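Local coordinates for protein succinate-semialdehyde dehydrogenase (Synechococcus sp., PDB 4ITA) that probably oxidises succinic semialdehyde to succinate with NADP+ as cofactor, as an aldehyde dehydrogenase with a Rossmann-type cofactor-binding domain, at residues Leu228-Gly233 with Leu425-Thr430. Sequence-based numbering, arbitrary orientation.
Sequences LLELGG and LPFGGT. With NDP (NADPH dihydro-nicotinamide-adenine-dinucleotide phosphate), chain C; EDO (1,2-ethanediol), chain Q; EDO (1,2-ethanediol), chain M.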
ATOM      1  N   LEU A 228      -1.760  -5.918   0.338  1.00  7.09           N
ATOM      2  CA  LEU A 228      -1.114  -6.014   1.632  1.00  7.64           C
ATOM      3  C   LEU A 228      -0.550  -7.426   1.657  1.00  7.04           C
ATOM      4  O   LEU A 228      -1.269  -8.378   1.334  1.00  8.03           O
ATOM      5  CB  LEU A 228      -2.142  -5.809   2.751  1.00  9.16           C
ATOM      6  CG  LEU A 228      -1.595  -5.723   4.186  1.00 10.62           C
ATOM      7  CD1 LEU A 228      -2.532  -4.934   5.086  1.00 13.13           C
ATOM      8  CD2 LEU A 228      -1.375  -7.093   4.784  1.00 13.01           C
ATOM      9  N   LEU A 229       0.731  -7.564   1.999  1.00  6.12           N
ATOM     10  CA  LEU A 229       1.382  -8.872   2.063  1.00  6.94           C
ATOM     11  C   LEU A 229       1.937  -9.139   3.450  1.00  7.21           C
ATOM     12  O   LEU A 229       2.740  -8.359   3.963  1.00  7.33           O
ATOM     13  CB  LEU A 229       2.519  -8.974   1.042  1.00  6.81           C
ATOM     14  CG  LEU A 229       2.166  -8.889  -0.440  1.00  7.25           C
ATOM     15  CD1 LEU A 229       3.417  -9.131  -1.271  1.00  9.09           C
ATOM     16  CD2 LEU A 229       1.101  -9.907  -0.809  1.00  9.81           C
ATOM     17  N   GLU A 230       1.502 -10.245   4.040  1.00  7.67           N
ATOM     18  CA  GLU A 230       1.987 -10.721   5.324  1.00  8.26           C
ATOM     19  C   GLU A 230       2.706 -12.038   5.059  1.00  9.05           C
ATOM     20  O   GLU A 230       2.071 -13.079   4.907  1.00  7.58           O
ATOM     21  CB  GLU A 230       0.807 -10.933   6.281  1.00  9.78           C
ATOM     22  CG  GLU A 230       0.049  -9.654   6.676  1.00 10.32           C
ATOM     23  CD  GLU A 230       0.649  -8.930   7.874  1.00 11.51           C
ATOM     24  OE1 GLU A 230       1.643  -9.421   8.451  1.00 11.45           O
ATOM     25  OE2 GLU A 230       0.114  -7.858   8.243  1.00  9.82           O
ATOM     26  N   LEU A 231       4.028 -11.994   4.976  1.00  7.50           N
ATOM     27  CA  LEU A 231       4.783 -13.175   4.579  1.00  8.29           C
ATOM     28  C   LEU A 231       5.574 -13.757   5.745  1.00  8.91           C
ATOM     29  O   LEU A 231       5.332 -13.405   6.903  1.00 10.87           O
ATOM     30  CB  LEU A 231       5.669 -12.884   3.359  1.00  9.17           C
ATOM     31  CG  LEU A 231       4.938 -12.162   2.217  1.00  8.45           C
ATOM     32  CD1 LEU A 231       5.907 -11.883   1.081  1.00  9.94           C
ATOM     33  CD2 LEU A 231       3.699 -12.942   1.703  1.00  8.10           C
ATOM     34  N   GLY A 232       6.499 -14.657   5.444  1.00  9.47           N
ATOM     35  CA  GLY A 232       7.201 -15.379   6.490  1.00  9.19           C
ATOM     36  C   GLY A 232       8.309 -14.604   7.165  1.00  8.04           C
ATOM     37  O   GLY A 232       8.616 -13.465   6.806  1.00 10.17           O
ATOM     38  N   GLY A 233       8.921 -15.232   8.160  1.00  8.24           N
ATOM     39  CA  GLY A 233      10.030 -14.606   8.854  1.00  9.26           C
ATOM     40  C   GLY A 233      11.048 -15.615   9.334  1.00  7.67           C
ATOM     41  O   GLY A 233      10.827 -16.822   9.296  1.00  9.09           O
ATOM     42  N   LEU A 425      -2.768  -3.642  18.527  1.00  9.65           N
ATOM     43  CA  LEU A 425      -1.513  -3.110  17.986  1.00 10.37           C
ATOM     44  C   LEU A 425      -1.341  -3.580  16.545  1.00  9.36           C
ATOM     45  O   LEU A 425      -1.593  -4.742  16.247  1.00 10.08           O
ATOM     46  CB  LEU A 425      -0.321  -3.602  18.824  1.00 13.12           C
ATOM     47  CG  LEU A 425       0.065  -2.894  20.139  1.00 16.53           C
ATOM     48  CD1 LEU A 425       0.561  -1.485  19.887  1.00 19.38           C
ATOM     49  CD2 LEU A 425      -1.044  -2.868  21.161  1.00 22.35           C
ATOM     50  N   PRO A 426      -0.916  -2.682  15.639  1.00  8.30           N
ATOM     51  CA  PRO A 426      -0.731  -3.116  14.247  1.00  8.32           C
ATOM     52  C   PRO A 426       0.343  -4.200  14.104  1.00  8.37           C
ATOM     53  O   PRO A 426       1.218  -4.352  14.966  1.00  9.07           O
ATOM     54  CB  PRO A 426      -0.323  -1.831  13.519  1.00  8.45           C
ATOM     55  CG  PRO A 426      -0.841  -0.717  14.405  1.00 13.83           C
ATOM     56  CD  PRO A 426      -0.693  -1.236  15.803  1.00 11.36           C
ATOM     57  N   PHE A 427       0.248  -4.964  13.022  1.00  7.53           N
ATOM     58  CA  PHE A 427       1.078  -6.145  12.821  1.00  8.48           C
ATOM     59  C   PHE A 427       1.418  -6.303  11.349  1.00  7.93           C
ATOM     60  O   PHE A 427       0.530  -6.382  10.507  1.00  7.69           O
ATOM     61  CB  PHE A 427       0.328  -7.395  13.302  1.00 10.51           C
ATOM     62  CG  PHE A 427       1.128  -8.669  13.209  1.00 10.64           C
ATOM     63  CD1 PHE A 427       1.813  -9.148  14.312  1.00 16.48           C
ATOM     64  CD2 PHE A 427       1.184  -9.394  12.026  1.00 10.73           C
ATOM     65  CE1 PHE A 427       2.550 -10.319  14.234  1.00 19.82           C
ATOM     66  CE2 PHE A 427       1.917 -10.564  11.937  1.00 11.53           C
ATOM     67  CZ  PHE A 427       2.599 -11.029  13.043  1.00 14.92           C
ATOM     68  N   GLY A 428       2.706  -6.371  11.039  1.00  7.61           N
ATOM     69  CA  GLY A 428       3.140  -6.653   9.686  1.00  7.45           C
ATOM     70  C   GLY A 428       4.646  -6.643   9.549  1.00  6.90           C
ATOM     71  O   GLY A 428       5.373  -6.371  10.509  1.00  8.42           O
ATOM     72  N   GLY A 429       5.101  -6.925   8.337  1.00  6.98           N
ATOM     73  CA  GLY A 429       6.511  -7.120   8.075  1.00  7.95           C
ATOM     74  C   GLY A 429       7.209  -6.001   7.343  1.00  7.50           C
ATOM     75  O   GLY A 429       6.602  -5.022   6.924  1.00  7.50           O
ATOM     76  N   THR A 430       8.522  -6.155   7.225  1.00  8.68           N
ATOM     77  CA  THR A 430       9.359  -5.303   6.396  1.00  7.09           C
ATOM     78  C   THR A 430      10.256  -6.214   5.585  1.00  8.02           C
ATOM     79  O   THR A 430      10.230  -7.440   5.754  1.00  7.56           O
ATOM     80  CB  THR A 430      10.237  -4.363   7.236  1.00  8.24           C
ATOM     81  OG1 THR A 430      11.211  -5.129   7.962  1.00 11.34           O
ATOM     82  CG2 THR A 430       9.401  -3.587   8.201  1.00 10.88           C
TER
HETATM   83  PA  NDP C 501       1.766 -20.873   0.639  1.00 11.54           P
HETATM   84  O1A NDP C 501       2.244 -19.529   0.172  1.00 12.90           O
HETATM   85  O2A NDP C 501       2.191 -22.115  -0.095  1.00 17.30           O
HETATM   86  O5B NDP C 501       0.166 -20.860   0.655  1.00 10.91           O
HETATM   87  C5B NDP C 501      -0.582 -19.794   1.253  1.00  9.11           C
HETATM   88  C4B NDP C 501      -1.837 -19.492   0.438  1.00  9.89           C
HETATM   89  O4B NDP C 501      -1.446 -18.995  -0.845  1.00  8.49           O
HETATM   90  C3B NDP C 501      -2.687 -20.723   0.149  1.00  8.70           C
HETATM   91  O3B NDP C 501      -4.060 -20.321   0.055  1.00  8.56           O
HETATM   92  C2B NDP C 501      -2.197 -21.156  -1.219  1.00  9.36           C
HETATM   93  O2B NDP C 501      -3.150 -21.912  -1.954  1.00  9.57           O
HETATM   94  C1B NDP C 501      -2.029 -19.808  -1.865  1.00  8.49           C
HETATM   95  N9A NDP C 501      -1.093 -19.768  -2.999  1.00  9.76           N
HETATM   96  C8A NDP C 501       0.072 -20.428  -3.149  1.00 11.47           C
HETATM   97  N7A NDP C 501       0.654 -20.084  -4.323  1.00 13.11           N
HETATM   98  C5A NDP C 501      -0.137 -19.176  -4.915  1.00 10.37           C
HETATM   99  C6A NDP C 501      -0.132 -18.397  -6.164  1.00 12.47           C
HETATM  100  N6A NDP C 501       0.889 -18.527  -7.034  1.00 15.31           N
HETATM  101  N1A NDP C 501      -1.169 -17.567  -6.385  1.00 13.85           N
HETATM  102  C2A NDP C 501      -2.184 -17.427  -5.523  1.00 14.43           C
HETATM  103  N3A NDP C 501      -2.263 -18.107  -4.369  1.00 13.42           N
HETATM  104  C4A NDP C 501      -1.283 -18.971  -4.034  1.00 10.27           C
HETATM  105  O3  NDP C 501       2.181 -20.898   2.211  1.00 16.81           O
HETATM  106  PN  NDP C 501       2.644 -22.078   3.226  1.00 16.05           P
HETATM  107  O1N NDP C 501       3.595 -23.048   2.561  1.00 19.23           O
HETATM  108  O2N NDP C 501       1.407 -22.575   3.922  1.00 19.31           O
HETATM  109  O5D NDP C 501       3.502 -21.228   4.291  1.00 16.39           O
HETATM  110  C5D NDP C 501       2.871 -20.262   5.120  1.00 14.54           C
HETATM  111  C4D NDP C 501       3.648 -18.959   5.069  1.00 12.99           C
HETATM  112  O4D NDP C 501       2.828 -17.886   5.555  1.00 13.19           O
HETATM  113  C3D NDP C 501       4.884 -18.970   5.947  1.00 12.30           C
HETATM  114  O3D NDP C 501       5.980 -18.351   5.263  1.00 12.33           O
HETATM  115  C2D NDP C 501       4.412 -18.170   7.145  1.00 11.87           C
HETATM  116  O2D NDP C 501       5.524 -17.627   7.857  1.00 12.79           O
HETATM  117  C1D NDP C 501       3.570 -17.095   6.487  1.00 10.56           C
HETATM  118  N1N NDP C 501       2.694 -16.461   7.481  1.00 12.20           N
HETATM  119  C2N NDP C 501       2.596 -15.122   7.543  1.00 12.43           C
HETATM  120  C3N NDP C 501       2.173 -14.509   8.721  1.00 13.68           C
HETATM  121  C7N NDP C 501       2.020 -13.020   8.818  1.00 12.43           C
HETATM  122  O7N NDP C 501       1.000 -12.572   9.338  1.00 12.47           O
HETATM  123  N7N NDP C 501       2.979 -12.225   8.353  1.00 12.10           N
HETATM  124  C4N NDP C 501       1.863 -15.326   9.953  1.00 14.91           C
HETATM  125  C5N NDP C 501       1.547 -16.696   9.567  1.00 15.91           C
HETATM  126  C6N NDP C 501       1.977 -17.208   8.346  1.00 14.56           C
HETATM  127  P2B NDP C 501      -3.048 -23.510  -2.073  1.00  8.47           P
HETATM  128  O1X NDP C 501      -4.230 -23.836  -2.939  1.00  9.39           O
HETATM  129  O2X NDP C 501      -1.727 -23.814  -2.739  1.00 10.84           O
HETATM  130  O3X NDP C 501      -3.162 -24.092  -0.696  1.00  9.39           O
HETATM  131  C1  EDO Q 515       3.990  -4.138  12.683  1.00 15.56           C
HETATM  132  O1  EDO Q 515       4.182  -5.352  13.395  1.00 14.85           O
HETATM  133  C2  EDO Q 515       3.654  -2.953  13.566  1.00 13.37           C
HETATM  134  O2  EDO Q 515       3.013  -1.826  12.971  1.00 22.43           O
HETATM  135  C1  EDO M 511       8.661 -17.024   3.539  1.00 15.97           C
HETATM  136  O1  EDO M 511       7.968 -15.884   3.006  1.00 15.48           O
HETATM  137  C2  EDO M 511       9.560 -17.607   2.454  1.00 20.76           C
HETATM  138  O2  EDO M 511       8.781 -18.043   1.335  1.00 17.11           O
HETATM  139  O   HOH W   1       2.866  -6.984   6.474  1.00  8.75           O
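Glu230, the last residue of strand 227-230, reaches the loop 425-430 with its carboxylate. Carboxylate atom OE2 of Glu230 lies 2.7 Å from the carbonyl O of Phe427. OE1 of Glu230 sits 3.4 Å from CA of Gly428, where a side chain would probably crowd the carboxylate. A bend at chi2 (-87°) turns the acid out of the strand and against the loop. OE1 of Glu230 also meets the Phe427 ring at its edge, near the ring plane, 3.6 Å from CD2 of Phe427. The cofactor's carboxamide joins this packed side. N7N of NADPH donates to OE1 of Glu230 (3.1 Å) and, almost straight at 173°, to the backbone O of Leu231 (3.0 Å). Its O7N approaches the same ring edge at CE2 of Phe427. The two N7N bonds probably hold the turn of the carboxamide. With an alanine at Glu230, N7N would probably lose one of these two acceptors and a gap would open beside Phe427 and Gly428. Arg141 of helix 137-149 packs on both Glu230 and Phe427, and its NH2 also hydrogen-bonds NADPH. The other side is looser. There the backbones of Leu229 and Gly429 stay apart, and a water links O of Leu229 to N of Gly429, 2.9 Å from each. Glu230 to Gly233 form the Glu-Leu-Gly-Gly signature of aldehyde dehydrogenases, here lining the nicotinamide pocket.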